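Local coordinates for iota-carrageenase (Alteromonas sp., PDB 1H80), which hydrolyses the beta-1,4 linkages of iota-carrageenan, a sulfated galactan of red algal cell walls, with inversion of anomeric configuration, at residues Phe236-Arg241 / Gln262-Ser267; Lys352-Thr357 / Lys422-Lys427. All coordinates share one frame; numbering follows the deposited sequence.

Interaction 1: Phe236-Arg241 / Gln262-Ser267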
ATOM      1  N   PHE A 236     -11.426   3.866  -6.596  1.00 12.59           N
ATOM      2  CA  PHE A 236     -11.327   5.309  -6.707  1.00 12.93           C
ATOM      3  C   PHE A 236     -10.340   5.800  -5.674  1.00 12.96           C
ATOM      4  O   PHE A 236     -10.319   5.319  -4.547  1.00 12.79           O
ATOM      5  CB  PHE A 236     -12.685   5.976  -6.480  1.00 14.07           C
ATOM      6  CG  PHE A 236     -13.662   5.735  -7.588  1.00 15.22           C
ATOM      7  CD1 PHE A 236     -14.350   4.531  -7.680  1.00 17.06           C
ATOM      8  CD2 PHE A 236     -13.866   6.703  -8.565  1.00 17.09           C
ATOM      9  CE1 PHE A 236     -15.230   4.291  -8.735  1.00 17.67           C
ATOM     10  CE2 PHE A 236     -14.743   6.474  -9.624  1.00 18.45           C
ATOM     11  CZ  PHE A 236     -15.425   5.265  -9.707  1.00 19.10           C
ATOM     12  N   ALA A 237      -9.510   6.752  -6.073  1.00 12.97           N
ATOM     13  CA  ALA A 237      -8.518   7.303  -5.170  1.00 13.14           C
ATOM     14  C   ALA A 237      -8.446   8.796  -5.378  1.00 13.70           C
ATOM     15  O   ALA A 237      -8.575   9.283  -6.501  1.00 14.57           O
ATOM     16  CB  ALA A 237      -7.160   6.668  -5.428  1.00 12.99           C
ATOM     17  N   ASP A 238      -8.240   9.520  -4.287  1.00 13.12           N
ATOM     18  CA  ASP A 238      -8.156  10.969  -4.344  1.00 14.43           C
ATOM     19  C   ASP A 238      -7.192  11.476  -3.284  1.00 14.24           C
ATOM     20  O   ASP A 238      -7.245  11.050  -2.130  1.00 14.35           O
ATOM     21  CB  ASP A 238      -9.541  11.576  -4.124  1.00 17.17           C
ATOM     22  CG  ASP A 238      -9.523  13.087  -4.132  1.00 21.31           C
ATOM     23  OD1 ASP A 238      -8.982  13.675  -5.094  1.00 22.82           O
ATOM     24  OD2 ASP A 238     -10.062  13.689  -3.179  0.75 24.86           O
ATOM     25  N   ASN A 239      -6.305  12.377  -3.696  1.00 12.76           N
ATOM     26  CA  ASN A 239      -5.320  12.966  -2.803  1.00 13.09           C
ATOM     27  C   ASN A 239      -4.407  11.909  -2.186  1.00 12.45           C
ATOM     28  O   ASN A 239      -4.470  11.621  -0.986  1.00 12.60           O
ATOM     29  CB  ASN A 239      -6.025  13.771  -1.715  1.00 14.29           C
ATOM     30  CG  ASN A 239      -5.062  14.579  -0.878  1.00 15.07           C
ATOM     31  OD1 ASN A 239      -3.884  14.705  -1.216  1.00 15.77           O
ATOM     32  ND2 ASN A 239      -5.560  15.141   0.216  1.00 17.40           N
ATOM     33  N   ILE A 240      -3.561  11.334  -3.033  1.00 11.83           N
ATOM     34  CA  ILE A 240      -2.611  10.312  -2.619  1.00 11.06           C
ATOM     35  C   ILE A 240      -1.238  10.955  -2.727  1.00 12.49           C
ATOM     36  O   ILE A 240      -0.880  11.512  -3.772  1.00 11.75           O
ATOM     37  CB  ILE A 240      -2.691   9.081  -3.538  1.00 11.09           C
ATOM     38  CG1 ILE A 240      -4.147   8.607  -3.653  1.00 12.52           C
ATOM     39  CG2 ILE A 240      -1.792   7.983  -3.011  1.00 12.27           C
ATOM     40  CD1 ILE A 240      -4.818   8.255  -2.329  1.00 12.70           C
ATOM     41  N   ARG A 241      -0.465  10.863  -1.650  1.00 11.98           N
ATOM     42  CA  ARG A 241       0.836  11.512  -1.615  1.00 13.47           C
ATOM     43  C   ARG A 241       2.004  10.646  -1.172  1.00 14.05           C
ATOM     44  O   ARG A 241       1.851   9.719  -0.375  1.00 13.40           O
ATOM     45  CB  ARG A 241       0.746  12.739  -0.704  1.00 15.04           C
ATOM     46  CG  ARG A 241      -0.475  13.613  -0.975  1.00 16.96           C
ATOM     47  CD  ARG A 241      -0.486  14.881  -0.132  1.00 19.55           C
ATOM     48  NE  ARG A 241      -0.566  14.627   1.307  1.00 20.61           N
ATOM     49  CZ  ARG A 241      -1.650  14.187   1.942  1.00 21.60           C
ATOM     50  NH1 ARG A 241      -2.768  13.937   1.271  1.00 21.08           N
ATOM     51  NH2 ARG A 241      -1.619  14.004   3.257  1.00 21.90           N
ATOM     52  N   GLN A 262      -9.627   4.876 -10.959  1.00 13.19           N
ATOM     53  CA  GLN A 262      -9.553   6.301 -11.227  1.00 13.61           C
ATOM     54  C   GLN A 262      -8.860   6.956 -10.052  1.00 14.46           C
ATOM     55  O   GLN A 262      -9.238   6.746  -8.898  1.00 14.67           O
ATOM     56  CB  GLN A 262     -10.932   6.925 -11.404  1.00 14.83           C
ATOM     57  CG  GLN A 262     -10.851   8.437 -11.545  1.00 16.36           C
ATOM     58  CD  GLN A 262     -12.197   9.076 -11.774  1.00 18.30           C
ATOM     59  OE1 GLN A 262     -12.757   8.994 -12.868  1.00 19.72           O
ATOM     60  NE2 GLN A 262     -12.733   9.713 -10.737  1.00 18.66           N
ATOM     61  N   VAL A 263      -7.841   7.749 -10.350  1.00 13.95           N
ATOM     62  CA  VAL A 263      -7.096   8.441  -9.315  1.00 14.47           C
ATOM     63  C   VAL A 263      -7.065   9.924  -9.634  1.00 15.47           C
ATOM     64  O   VAL A 263      -6.847  10.318 -10.780  1.00 15.68           O
ATOM     65  CB  VAL A 263      -5.638   7.936  -9.227  1.00 15.15           C
ATOM     66  CG1 VAL A 263      -4.933   8.603  -8.061  1.00 15.85           C
ATOM     67  CG2 VAL A 263      -5.614   6.428  -9.064  1.00 14.45           C
ATOM     68  N   THR A 264      -7.302  10.747  -8.622  1.00 14.73           N
ATOM     69  CA  THR A 264      -7.266  12.189  -8.807  1.00 15.92           C
ATOM     70  C   THR A 264      -6.405  12.811  -7.723  1.00 15.83           C
ATOM     71  O   THR A 264      -6.393  12.346  -6.583  1.00 15.60           O
ATOM     72  CB  THR A 264      -8.677  12.821  -8.738  1.00 16.88           C
ATOM     73  OG1 THR A 264      -9.276  12.530  -7.467  1.00 19.23           O
ATOM     74  CG2 THR A 264      -9.560  12.281  -9.854  1.00 18.18           C
ATOM     75  N   ASN A 265      -5.667  13.849  -8.096  1.00 15.12           N
ATOM     76  CA  ASN A 265      -4.818  14.582  -7.168  1.00 15.83           C
ATOM     77  C   ASN A 265      -3.731  13.731  -6.525  1.00 15.42           C
ATOM     78  O   ASN A 265      -3.842  13.310  -5.373  1.00 14.78           O
ATOM     79  CB  ASN A 265      -5.686  15.237  -6.092  1.00 16.92           C
ATOM     80  CG  ASN A 265      -4.897  16.157  -5.186  1.00 19.23           C
ATOM     81  OD1 ASN A 265      -3.743  16.485  -5.468  1.00 21.84           O
ATOM     82  ND2 ASN A 265      -5.519  16.585  -4.094  1.00 20.87           N
ATOM     83  N   VAL A 266      -2.676  13.486  -7.289  1.00 14.62           N
ATOM     84  CA  VAL A 266      -1.541  12.704  -6.822  1.00 14.71           C
ATOM     85  C   VAL A 266      -0.367  13.655  -6.695  1.00 15.04           C
ATOM     86  O   VAL A 266      -0.100  14.440  -7.599  1.00 15.61           O
ATOM     87  CB  VAL A 266      -1.183  11.595  -7.830  1.00 14.69           C
ATOM     88  CG1 VAL A 266       0.044  10.826  -7.359  1.00 15.58           C
ATOM     89  CG2 VAL A 266      -2.366  10.666  -8.013  1.00 15.45           C
ATOM     90  N   SER A 267       0.332  13.604  -5.571  1.00 14.86           N
ATOM     91  CA  SER A 267       1.467  14.490  -5.397  1.00 16.05           C
ATOM     92  C   SER A 267       2.607  13.772  -4.714  1.00 16.38           C
ATOM     93  O   SER A 267       2.402  12.907  -3.863  1.00 16.93           O
ATOM     94  CB  SER A 267       1.068  15.720  -4.584  1.00 18.03           C
ATOM     95  OG  SER A 267       0.680  15.350  -3.279  1.00 21.43           O
TER
HETATM   96  O   HOH W   1     -10.975   9.538  -8.226  1.00 20.99           O
HETATM   97  O   HOH W   2      -8.262  16.008  -3.969  1.00 29.84           O
HETATM   98  O   HOH W   3      -2.101  15.279  -3.346  1.00 22.61           O
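Asp238 and Thr264 are turned to meet by their first torsions. Asp238 holds CG opposite its own backbone N (chi1 178°), which puts OD1 beside Thr264 OG1. Thr264 keeps OG1 between its backbone N and carbonyl carbon (chi1 59°), facing that carboxylate. Thr264 OG1 donates to Asp238 OD1 over 2.7 Å. It arrives on the anti side and well out of the carboxylate plane. A water also donates to Asp238 OD1 and accepts from Asn265 ND2. Replacing Asp238 with an alanine would probably leave Thr264 OG1 without its acceptor and set that hydroxyl free to turn.

Asn239 and Asn265 lie side by side and point the same way, with amide planes 7° apart. Asn265 ND2 sits 3.7 Å from Asn239 CB. Arg241 NH1 donates to Asn239 OD1 from above the carbonyl plane, and the same nitrogen bonds Asn206. Ser267 OG packs 3.1 Å from Arg241 CG. At the other end, Gln262 NE2 meets the edge of the Phe236 ring, 3.9 Å from CD2. NE2 also donates a hydrogen bond to a water, which in turn donates to Ala237 O. Gln262 OE1 bonds Lys4 N.

The other face is apolar. Both methyls of Val263 lie 4.0 Å from Ala237 CB.

The backbones pair in parallel through hydrogen bonds. Ala237 N donates to Gln262 O over 2.8 Å. Thr264 N donates to Ala237 O over 2.9 Å. Past the corner, Ile240 N bonds Asn265 O and Ser267 N bonds Ile240 O. Both asparagines have positive phi and psi, so the two chains bend together. Parallel strands in register, with asparagines repeated at matching positions of the corner, are characteristic of the right-handed parallel beta-helix of pectate lyase-like proteins.

Interaction 2: Lys352-Thr357 / Lys422-Lys427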
ATOM      1  N   LYS A 352      -7.319   5.970 -15.272  1.00 16.74           N
ATOM      2  CA  LYS A 352      -7.084   7.382 -15.515  1.00 17.30           C
ATOM      3  C   LYS A 352      -6.613   8.025 -14.227  1.00 17.30           C
ATOM      4  O   LYS A 352      -7.184   7.792 -13.161  1.00 16.00           O
ATOM      5  CB  LYS A 352      -8.357   8.069 -16.005  1.00 18.30           C
ATOM      6  CG  LYS A 352      -8.836   7.560 -17.348  1.00 20.54           C
ATOM      7  CD  LYS A 352     -10.042   8.337 -17.835  1.00 22.90           C
ATOM      8  CE  LYS A 352     -10.578   7.745 -19.129  1.00 25.32           C
ATOM      9  NZ  LYS A 352     -11.777   8.478 -19.619  1.00 28.25           N
ATOM     10  N   VAL A 353      -5.553   8.814 -14.338  1.00 16.33           N
ATOM     11  CA  VAL A 353      -4.977   9.520 -13.201  1.00 16.58           C
ATOM     12  C   VAL A 353      -4.971  11.002 -13.554  1.00 16.55           C
ATOM     13  O   VAL A 353      -4.281  11.419 -14.487  1.00 16.55           O
ATOM     14  CB  VAL A 353      -3.532   9.053 -12.938  1.00 16.57           C
ATOM     15  CG1 VAL A 353      -2.970   9.757 -11.713  1.00 16.81           C
ATOM     16  CG2 VAL A 353      -3.504   7.540 -12.754  1.00 15.93           C
ATOM     17  N   PHE A 354      -5.744  11.792 -12.814  1.00 16.83           N
ATOM     18  CA  PHE A 354      -5.839  13.228 -13.066  1.00 17.66           C
ATOM     19  C   PHE A 354      -5.077  14.059 -12.043  1.00 18.53           C
ATOM     20  O   PHE A 354      -5.064  13.735 -10.857  1.00 19.65           O
ATOM     21  CB  PHE A 354      -7.303  13.687 -13.043  1.00 17.01           C
ATOM     22  CG  PHE A 354      -8.195  12.959 -14.004  1.00 17.93           C
ATOM     23  CD1 PHE A 354      -8.695  11.700 -13.694  1.00 17.53           C
ATOM     24  CD2 PHE A 354      -8.558  13.543 -15.215  1.00 17.55           C
ATOM     25  CE1 PHE A 354      -9.545  11.031 -14.573  1.00 18.50           C
ATOM     26  CE2 PHE A 354      -9.406  12.886 -16.099  1.00 18.87           C
ATOM     27  CZ  PHE A 354      -9.903  11.626 -15.779  1.00 17.71           C
ATOM     28  N   ASP A 355      -4.460  15.139 -12.520  1.00 18.60           N
ATOM     29  CA  ASP A 355      -3.709  16.070 -11.681  1.00 19.47           C
ATOM     30  C   ASP A 355      -2.571  15.425 -10.901  1.00 19.54           C
ATOM     31  O   ASP A 355      -2.722  15.048  -9.739  1.00 20.43           O
ATOM     32  CB  ASP A 355      -4.654  16.791 -10.716  1.00 20.96           C
ATOM     33  CG  ASP A 355      -5.815  17.462 -11.428  1.00 24.13           C
ATOM     34  OD1 ASP A 355      -5.590  18.085 -12.488  1.00 26.37           O
ATOM     35  OD2 ASP A 355      -6.955  17.374 -10.923  0.50 24.35           O
ATOM     36  N   VAL A 356      -1.421  15.318 -11.554  1.00 18.00           N
ATOM     37  CA  VAL A 356      -0.239  14.719 -10.957  1.00 17.51           C
ATOM     38  C   VAL A 356       0.826  15.794 -10.786  1.00 17.38           C
ATOM     39  O   VAL A 356       1.125  16.536 -11.721  1.00 17.64           O
ATOM     40  CB  VAL A 356       0.320  13.596 -11.859  1.00 17.48           C
ATOM     41  CG1 VAL A 356       1.533  12.956 -11.210  1.00 18.35           C
ATOM     42  CG2 VAL A 356      -0.760  12.551 -12.117  1.00 17.86           C
ATOM     43  N   THR A 357       1.382  15.892  -9.587  1.00 16.82           N
ATOM     44  CA  THR A 357       2.420  16.878  -9.318  1.00 16.82           C
ATOM     45  C   THR A 357       3.591  16.206  -8.621  1.00 16.21           C
ATOM     46  O   THR A 357       3.430  15.591  -7.570  1.00 16.30           O
ATOM     47  CB  THR A 357       1.898  18.019  -8.420  1.00 18.21           C
ATOM     48  OG1 THR A 357       0.780  18.652  -9.054  1.00 20.73           O
ATOM     49  CG2 THR A 357       2.992  19.059  -8.183  1.00 19.99           C
ATOM     50  N   LYS A 422      -3.601   6.191 -18.244  1.00 20.80           N
ATOM     51  CA  LYS A 422      -3.651   7.516 -18.839  1.00 21.05           C
ATOM     52  C   LYS A 422      -3.504   8.585 -17.769  1.00 20.94           C
ATOM     53  O   LYS A 422      -4.219   8.575 -16.770  1.00 20.80           O
ATOM     54  CB  LYS A 422      -4.969   7.710 -19.596  1.00 23.40           C
ATOM     55  CG  LYS A 422      -5.154   6.767 -20.785  1.00 25.82           C
ATOM     56  CD  LYS A 422      -6.342   7.193 -21.642  1.00 29.06           C
ATOM     57  CE  LYS A 422      -6.424   6.406 -22.946  1.00 30.77           C
ATOM     58  NZ  LYS A 422      -7.357   5.243 -22.880  1.00 32.68           N
ATOM     59  N   THR A 423      -2.565   9.499 -17.977  1.00 20.26           N
ATOM     60  CA  THR A 423      -2.341  10.576 -17.023  1.00 20.67           C
ATOM     61  C   THR A 423      -2.755  11.907 -17.632  1.00 20.91           C
ATOM     62  O   THR A 423      -2.580  12.136 -18.833  1.00 21.84           O
ATOM     63  CB  THR A 423      -0.863  10.650 -16.609  1.00 20.13           C
ATOM     64  OG1 THR A 423      -0.055  10.906 -17.764  1.00 21.17           O
ATOM     65  CG2 THR A 423      -0.429   9.343 -15.969  1.00 20.42           C
ATOM     66  N   PHE A 424      -3.316  12.777 -16.801  1.00 20.40           N
ATOM     67  CA  PHE A 424      -3.762  14.090 -17.248  1.00 20.47           C
ATOM     68  C   PHE A 424      -3.221  15.174 -16.330  1.00 20.55           C
ATOM     69  O   PHE A 424      -3.114  14.975 -15.117  1.00 20.21           O
ATOM     70  CB  PHE A 424      -5.293  14.165 -17.265  1.00 21.83           C
ATOM     71  CG  PHE A 424      -5.947  13.108 -18.110  1.00 23.37           C
ATOM     72  CD1 PHE A 424      -6.094  11.810 -17.634  1.00 24.00           C
ATOM     73  CD2 PHE A 424      -6.418  13.414 -19.383  1.00 24.52           C
ATOM     74  CE1 PHE A 424      -6.702  10.828 -18.413  1.00 24.85           C
ATOM     75  CE2 PHE A 424      -7.028  12.438 -20.171  1.00 24.92           C
ATOM     76  CZ  PHE A 424      -7.170  11.145 -19.685  1.00 24.88           C
ATOM     77  N   ASN A 425      -2.879  16.316 -16.916  1.00 19.92           N
ATOM     78  CA  ASN A 425      -2.363  17.454 -16.166  1.00 19.64           C
ATOM     79  C   ASN A 425      -1.213  17.071 -15.238  1.00 18.95           C
ATOM     80  O   ASN A 425      -1.311  17.200 -14.016  1.00 18.65           O
ATOM     81  CB  ASN A 425      -3.505  18.100 -15.372  1.00 21.44           C
ATOM     82  CG  ASN A 425      -3.080  19.367 -14.653  1.00 23.28           C
ATOM     83  OD1 ASN A 425      -2.268  20.143 -15.161  1.00 24.52           O
ATOM     84  ND2 ASN A 425      -3.645  19.592 -13.472  1.00 24.21           N
ATOM     85  N   VAL A 426      -0.121  16.603 -15.839  1.00 18.14           N
ATOM     86  CA  VAL A 426       1.070  16.206 -15.095  1.00 18.15           C
ATOM     87  C   VAL A 426       2.013  17.400 -15.010  1.00 18.34           C
ATOM     88  O   VAL A 426       2.298  18.047 -16.017  1.00 18.57           O
ATOM     89  CB  VAL A 426       1.800  15.048 -15.799  1.00 17.57           C
ATOM     90  CG1 VAL A 426       3.068  14.693 -15.041  1.00 19.09           C
ATOM     91  CG2 VAL A 426       0.881  13.840 -15.894  1.00 18.58           C
ATOM     92  N   LYS A 427       2.501  17.682 -13.806  1.00 18.53           N
ATOM     93  CA  LYS A 427       3.399  18.809 -13.597  1.00 19.82           C
ATOM     94  C   LYS A 427       4.587  18.444 -12.722  1.00 18.85           C
ATOM     95  O   LYS A 427       4.487  17.592 -11.840  1.00 18.70           O
ATOM     96  CB  LYS A 427       2.641  19.969 -12.946  1.00 22.24           C
ATOM     97  CG  LYS A 427       1.512  20.539 -13.789  1.00 26.02           C
ATOM     98  CD  LYS A 427       0.715  21.570 -13.006  1.00 29.54           C
ATOM     99  CE  LYS A 427      -0.394  22.183 -13.849  1.00 31.38           C
ATOM    100  NZ  LYS A 427       0.142  22.960 -15.001  1.00 33.68           N
TER
HETATM  101  O   HOH W   4      -0.758  18.951 -11.838  1.00 32.80           O
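Phe354 and Phe424 stack where two successive coils of the beta-helix pair as parallel strands, 352-357 against 422-427. The rings form an offset stack, with centroids 4.7 Å apart and planes 12° apart. Phe354 CE2 lies over one face of the Phe424 ring, 3.8 Å from CD1 and off-centre toward the rim. Both rings leave the backbone alike, with CG beside the backbone N, so at paired positions of parallel strands they lie side by side and point the same way. Lys352 CB and CG touch Phe424 CE1, and Val353 O lies at the edge of that ring. Pro3 touches Phe354.

Stacks of like residues on adjacent coils are a hallmark of parallel beta-helices. Here the aromatic stack is on the outer side. Val353 and Val356 face the other way, where Val275 touches both. Val356 CB packs 4.1 Å from Val426 CG2.

The chain turns a corner at Asn425. There Asn425 ND2 donates to Asp355 OD1 over 2.6 Å, nearly straight at 169°. The amide and carboxylate planes are almost perpendicular. The bond lies close to the amide plane and meets OD1 on its anti side, somewhat out of the carboxylate plane.

Along the backbone, Val353 N bonds Lys422 O at 2.8 Å. After the corner, Lys427 N bonds Val356 O at 2.7 Å. A water donates to Asn425 O and lies 3.2 Å from Thr357 OG1.

Interactions 1 and 2 are neighbouring steps of one beta-helix, with centres about 9 Å apart. Strands 261-269 and 351-359 join them directly. Val263 O is 2.7 Å from Phe354 N, and Asn265 N is 2.8 Å from Phe354 O; both are probable hydrogen bonds. Inside, Val266 CG2 packs 3.9 Å from Val353 CG1, continuing the apolar row. Outside, the N-terminal residues run past both contacts: Lys4 and Tyr6 touch interaction 1, Val1 and Pro3 touch interaction 2. Glycerol, probably from the crystallisation liquor, lies about 3 Å from the Phe236 side chain. At the other end, the Lys422 side chain is about 8 Å from a bound calcium ion.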